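Local coordinates for IscA (PDB 1X0G), which binds a [2Fe-2S] cluster and probably serves as a scaffold in the biosynthesis of iron-sulfur clusters, at residues Glu11-Gln16 / Gln60-Ala65; Gln31-Pro34 / Trp40-Asp43. One frame throughout, in Å; residues are numbered along the deposited sequence.

Contact 1 of 2, residues Glu11-Gln16 / Gln60-Ala65; sequences ELERLQ and QGWTIA
Trp62 reaches from its strand to the last turn of helix 6-15 and meets Leu12 there. This is helix-on-sheet packing: the N-terminal helix of an IscA fold is held against strand 62-66 of the mixed sheet. The CA atoms of Leu12 and Trp62 stay 9.3 Å apart, and the indole fills the gap between the two backbones. Trp62 has the largest buried surface in the contact.

CB of Leu12 sits over one face of the indole and makes a CH-pi contact. It lies 4.0 Å from the centroid of the six-membered ring of Trp62, 26° off the ring normal. It is displaced toward the rim, so its closest atom is Trp62 CH2, at 3.7 Å. The rim also touches the Leu12 carbonyl, with Trp62 CH2 3.8 Å from Leu12 O. The Leu12 side chain also touches Leu4 and Leu28. Ile9, one turn earlier in the helix, also packs on Trp62, as does Ala26.

Gln16 is the first residue past the helical conformation. Its CG is anti to the backbone N (chi1 -168°), and the chain then bends at chi2. This brings OE1 of Gln16 obliquely to within 4.0 Å of Trp62 CZ2. The two side chains run past each other in opposite directions, with amide and ring planes 64° apart. The backbone O of Gln16 accepts a hydrogen bond from Arg22.

Glu13 approaches the edge of the indole from the side of its pyrrole nitrogen. No hydrogen bond forms across the contact: OE1 of Glu13 stays 3.6 Å from NE1 of Trp62.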
loop_
_atom_site.group_PDB
_atom_site.type_symbol
_atom_site.label_atom_id
_atom_site.label_comp_id
_atom_site.label_asym_id
_atom_site.label_seq_id
_atom_site.Cartn_x
_atom_site.Cartn_y
_atom_site.Cartn_z
ATOM N N GLU C 11 29.641 -6.378 -10.807
ATOM C CA GLU C 11 28.478 -6.352 -11.618
ATOM C C GLU C 11 28.015 -4.931 -11.832
ATOM O O GLU C 11 27.553 -4.583 -12.908
ATOM C CB GLU C 11 27.376 -7.104 -10.918
ATOM C CG GLU C 11 26.037 -7.049 -11.650
ATOM C CD GLU C 11 26.011 -7.802 -12.965
ATOM O OE1 GLU C 11 27.025 -8.433 -13.422
ATOM O OE2 GLU C 11 24.933 -7.756 -13.546
ATOM N N LEU C 12 28.121 -4.104 -10.811
ATOM C CA LEU C 12 27.807 -2.715 -11.014
ATOM C C LEU C 12 28.662 -2.004 -12.035
ATOM O O LEU C 12 28.140 -1.224 -12.805
ATOM C CB LEU C 12 27.831 -1.950 -9.724
ATOM C CG LEU C 12 26.596 -2.382 -8.964
ATOM C CD1 LEU C 12 26.683 -1.799 -7.612
ATOM C CD2 LEU C 12 25.309 -1.968 -9.659
ATOM N N GLU C 13 29.955 -2.244 -12.084
ATOM C CA GLU C 13 30.687 -1.530 -13.130
ATOM C C GLU C 13 30.371 -2.073 -14.517
ATOM O O GLU C 13 30.610 -1.379 -15.527
ATOM C CB GLU C 13 32.189 -1.480 -12.900
ATOM C CG GLU C 13 32.750 -2.814 -12.571
ATOM C CD GLU C 13 33.591 -2.754 -11.323
ATOM O OE1 GLU C 13 33.453 -1.753 -10.570
ATOM O OE2 GLU C 13 34.389 -3.704 -11.098
ATOM N N ARG C 14 29.846 -3.299 -14.558
ATOM C CA ARG C 14 29.520 -3.989 -15.797
ATOM C C ARG C 14 28.357 -3.305 -16.500
ATOM O O ARG C 14 28.372 -3.144 -17.710
ATOM C CB ARG C 14 29.133 -5.439 -15.500
ATOM C CG ARG C 14 29.655 -6.448 -16.545
ATOM C CD ARG C 14 28.542 -7.387 -16.978
ATOM N NE ARG C 14 27.926 -6.919 -18.218
ATOM C CZ ARG C 14 26.632 -6.619 -18.379
ATOM N NH1 ARG C 14 25.760 -6.736 -17.371
ATOM N NH2 ARG C 14 26.201 -6.206 -19.575
ATOM N N LEU C 15 27.360 -2.909 -15.718
ATOM C CA LEU C 15 26.162 -2.255 -16.219
ATOM C C LEU C 15 26.400 -0.765 -16.461
ATOM O O LEU C 15 25.699 -0.136 -17.268
ATOM C CB LEU C 15 25.037 -2.433 -15.206
ATOM C CG LEU C 15 24.786 -3.871 -14.762
ATOM C CD1 LEU C 15 24.289 -3.927 -13.338
ATOM C CD2 LEU C 15 23.807 -4.541 -15.729
ATOM N N GLN C 16 27.384 -0.211 -15.746
ATOM C CA GLN C 16 27.822 1.176 -15.886
ATOM C C GLN C 16 28.588 1.224 -17.221
ATOM O O GLN C 16 29.352 2.138 -17.515
ATOM C CB GLN C 16 28.653 1.539 -14.647
ATOM C CG GLN C 16 28.998 2.995 -14.417
ATOM C CD GLN C 16 30.531 3.245 -14.440
ATOM O OE1 GLN C 16 31.277 2.645 -13.658
ATOM N NE2 GLN C 16 30.993 4.139 -15.341
ATOM N N GLN C 60 34.720 1.079 -2.071
ATOM C CA GLN C 60 35.400 0.491 -3.218
ATOM C C GLN C 60 35.375 1.357 -4.481
ATOM O O GLN C 60 35.329 0.834 -5.607
ATOM C CB GLN C 60 34.791 -0.868 -3.527
ATOM C CG GLN C 60 34.254 -1.578 -2.306
ATOM C CD GLN C 60 34.319 -3.076 -2.441
ATOM O OE1 GLN C 60 33.715 -3.814 -1.669
ATOM N NE2 GLN C 60 35.069 -3.545 -3.433
ATOM N N GLY C 61 35.413 2.675 -4.286
ATOM C CA GLY C 61 35.378 3.637 -5.384
ATOM C C GLY C 61 33.964 3.808 -5.914
ATOM O O GLY C 61 33.785 4.176 -7.085
ATOM N N TRP C 62 32.973 3.497 -5.070
ATOM C CA TRP C 62 31.568 3.622 -5.417
ATOM C C TRP C 62 30.801 4.350 -4.391
ATOM O O TRP C 62 30.862 4.017 -3.211
ATOM C CB TRP C 62 30.893 2.274 -5.537
ATOM C CG TRP C 62 31.017 1.786 -6.856
ATOM C CD1 TRP C 62 32.117 1.235 -7.402
ATOM C CD2 TRP C 62 30.029 1.830 -7.873
ATOM N NE1 TRP C 62 31.879 0.907 -8.705
ATOM C CE2 TRP C 62 30.607 1.273 -9.032
ATOM C CE3 TRP C 62 28.706 2.274 -7.920
ATOM C CZ2 TRP C 62 29.918 1.140 -10.232
ATOM C CZ3 TRP C 62 28.009 2.145 -9.124
ATOM C CH2 TRP C 62 28.627 1.586 -10.269
ATOM N N THR C 63 29.997 5.296 -4.852
ATOM C CA THR C 63 29.099 6.004 -3.952
ATOM C C THR C 63 27.748 5.311 -3.793
ATOM O O THR C 63 27.089 4.918 -4.765
ATOM C CB THR C 63 28.910 7.454 -4.366
ATOM O OG1 THR C 63 30.188 8.014 -4.782
ATOM C CG2 THR C 63 28.337 8.223 -3.190
ATOM N N ILE C 64 27.345 5.146 -2.545
ATOM C CA ILE C 64 26.134 4.449 -2.285
ATOM C C ILE C 64 25.180 5.326 -1.556
ATOM O O ILE C 64 25.468 5.789 -0.457
ATOM C CB ILE C 64 26.387 3.203 -1.523
ATOM C CG1 ILE C 64 26.963 2.135 -2.455
ATOM C CG2 ILE C 64 25.071 2.650 -1.043
ATOM C CD1 ILE C 64 28.462 2.136 -2.603
ATOM N N ALA C 65 24.031 5.562 -2.187
ATOM C CA ALA C 65 23.076 6.561 -1.708
ATOM C C ALA C 65 21.805 5.881 -1.188
ATOM O O ALA C 65 21.094 5.197 -1.953
ATOM C CB ALA C 65 22.759 7.461 -2.801
#

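Contact 2 of 2, residues Gln31-Pro34 / Trp40-Asp43; sequences QVQP and WRYD
The indole of Trp40 meets the other strand along its benzene side. At its edge, near the ring plane, lies the backbone C of Gln33. CG2 of Val32 approaches obliquely and comes within 3.3 Å of Trp40 CE3, a tight contact. Pro34 also crosses obliquely, its CD 3.9 Å from CZ3 of Trp40. The indole also meets Trp40 of the third subunit, while the ring of Tyr42 stacks with Phe92 and Phe107.

The two strands form an antiparallel beta hairpin within the mixed sheet. Gln31 with Asp43 and Gln33 with Arg41 are hydrogen-bonded pairs. Val32 with Tyr42 and Pro34 with Trp40 are non-hydrogen-bonded pairs. Arg41 N gives the straightest bond, 2.7 Å to Gln33 O with 168° at the hydrogen. The return bond, Gln33 N to Arg41 O, is more bent at 133°. Arg41 O also receives a CA-H...O contact from Val32.

Gln31, Gln33, Arg41 and Asp43 share one face of the sheet. The side chains of Gln31 and Asp43 run side by side, CG of Gln31 being 4.0 Å from CB of Asp43. The amide of Gln31 continues to Arg29, to which its OE1 is hydrogen-bonded. Gln33 and Arg41 also run side by side, amide and guanidinium planes 74° apart. OE1 of Gln33 is 4.1 Å from CD of Arg41. The Arg41 chain bends at chi2, and its end leads away from strand 27-34. This side chain lies about 5 Å from the bound [2Fe-2S] cluster.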
loop_
_atom_site.group_PDB
_atom_site.type_symbol
_atom_site.label_atom_id
_atom_site.label_comp_id
_atom_site.label_asym_id
_atom_site.label_seq_id
_atom_site.Cartn_x
_atom_site.Cartn_y
_atom_site.Cartn_z
ATOM N N GLN C 31 16.596 2.513 -2.422
ATOM C CA GLN C 31 15.392 2.964 -1.717
ATOM C C GLN C 31 14.474 1.732 -1.644
ATOM O O GLN C 31 14.901 0.662 -2.150
ATOM C CB GLN C 31 14.798 4.171 -2.401
ATOM C CG GLN C 31 13.898 3.914 -3.533
ATOM C CD GLN C 31 13.372 5.197 -4.141
ATOM O OE1 GLN C 31 13.525 6.278 -3.563
ATOM N NE2 GLN C 31 12.786 5.107 -5.321
ATOM N N VAL C 32 13.277 1.846 -1.046
ATOM C CA VAL C 32 12.299 0.756 -1.052
ATOM C C VAL C 32 11.029 1.170 -1.704
ATOM O O VAL C 32 10.806 2.318 -1.910
ATOM C CB VAL C 32 11.897 0.337 0.387
ATOM C CG1 VAL C 32 13.049 -0.108 1.140
ATOM C CG2 VAL C 32 11.206 1.475 1.123
ATOM N N GLN C 33 10.124 0.240 -1.938
ATOM C CA GLN C 33 8.860 0.541 -2.614
ATOM C C GLN C 33 7.880 -0.452 -2.045
ATOM O O GLN C 33 8.268 -1.566 -1.855
ATOM C CB GLN C 33 9.058 0.091 -3.992
ATOM C CG GLN C 33 8.574 0.988 -5.011
ATOM C CD GLN C 33 7.912 0.147 -6.162
ATOM O OE1 GLN C 33 8.529 -0.881 -6.635
ATOM N NE2 GLN C 33 6.646 0.560 -6.611
ATOM N N PRO C 34 6.637 -0.097 -1.758
ATOM C CA PRO C 34 5.703 -1.065 -1.223
ATOM C C PRO C 34 5.678 -2.284 -2.099
ATOM O O PRO C 34 5.909 -2.157 -3.275
ATOM C CB PRO C 34 4.356 -0.396 -1.406
ATOM C CG PRO C 34 4.667 1.073 -1.410
ATOM C CD PRO C 34 6.046 1.240 -1.929
ATOM N N TRP C 40 8.111 -4.431 1.531
ATOM C CA TRP C 40 8.912 -3.452 0.840
ATOM C C TRP C 40 9.723 -4.232 -0.162
ATOM O O TRP C 40 10.199 -5.321 0.176
ATOM C CB TRP C 40 9.831 -2.754 1.837
ATOM C CG TRP C 40 9.127 -1.898 2.871
ATOM C CD1 TRP C 40 9.021 -2.165 4.237
ATOM C CD2 TRP C 40 8.433 -0.665 2.669
ATOM N NE1 TRP C 40 8.341 -1.172 4.854
ATOM C CE2 TRP C 40 7.984 -0.226 3.934
ATOM C CE3 TRP C 40 8.219 0.151 1.569
ATOM C CZ2 TRP C 40 7.250 0.956 4.111
ATOM C CZ3 TRP C 40 7.470 1.326 1.735
ATOM C CH2 TRP C 40 7.004 1.721 3.005
ATOM N N ARG C 41 9.814 -3.755 -1.390
ATOM C CA ARG C 41 10.777 -4.278 -2.360
ATOM C C ARG C 41 11.914 -3.312 -2.348
ATOM O O ARG C 41 11.696 -2.097 -2.217
ATOM C CB ARG C 41 10.140 -4.246 -3.722
ATOM C CG ARG C 41 10.654 -5.219 -4.834
ATOM C CD ARG C 41 10.756 -4.323 -6.037
ATOM N NE ARG C 41 11.555 -4.693 -7.209
ATOM C CZ ARG C 41 11.443 -5.841 -7.890
ATOM N NH1 ARG C 41 10.608 -6.834 -7.469
ATOM N NH2 ARG C 41 12.193 -6.005 -9.008
ATOM N N TYR C 42 13.140 -3.812 -2.419
ATOM C CA TYR C 42 14.264 -2.925 -2.666
ATOM C C TYR C 42 14.160 -2.331 -4.025
ATOM O O TYR C 42 13.619 -2.966 -4.999
ATOM C CB TYR C 42 15.534 -3.696 -2.723
ATOM C CG TYR C 42 15.814 -4.325 -1.468
ATOM C CD1 TYR C 42 15.486 -5.643 -1.274
ATOM C CD2 TYR C 42 16.392 -3.592 -0.438
ATOM C CE1 TYR C 42 15.648 -6.223 -0.062
ATOM C CE2 TYR C 42 16.590 -4.194 0.791
ATOM C CZ TYR C 42 16.188 -5.502 0.963
ATOM O OH TYR C 42 16.390 -6.095 2.150
ATOM N N ASP C 43 14.708 -1.141 -4.151
ATOM C CA ASP C 43 14.800 -0.548 -5.467
ATOM C C ASP C 43 16.188 0.070 -5.693
ATOM O O ASP C 43 16.694 0.977 -4.923
ATOM C CB ASP C 43 13.705 0.472 -5.629
ATOM C CG ASP C 43 13.856 1.235 -6.907
ATOM O OD1 ASP C 43 12.955 1.091 -7.770
ATOM O OD2 ASP C 43 14.907 1.934 -7.102
#

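Both contacts involve the same mixed sheet, in which strands 62-66 and 27-34 are neighbours. Their centres are 19 Å apart, on opposite sides of the chain's centre. Each is partly buried. Contact 1 fastens a helix to the sheet through side-chain packing, with no hydrogen bond between the two segments, and lies away from the cluster. Contact 2 joins two strands of the sheet itself, so backbone hydrogen bonds carry it, and it buries more surface. A tryptophan is prominent in each: that of contact 1 packs within its own chain, whereas that of contact 2 lies where subunits meet. Contact 2 lies near the cluster. Along the chain it is nested within the loop that contact 1 closes.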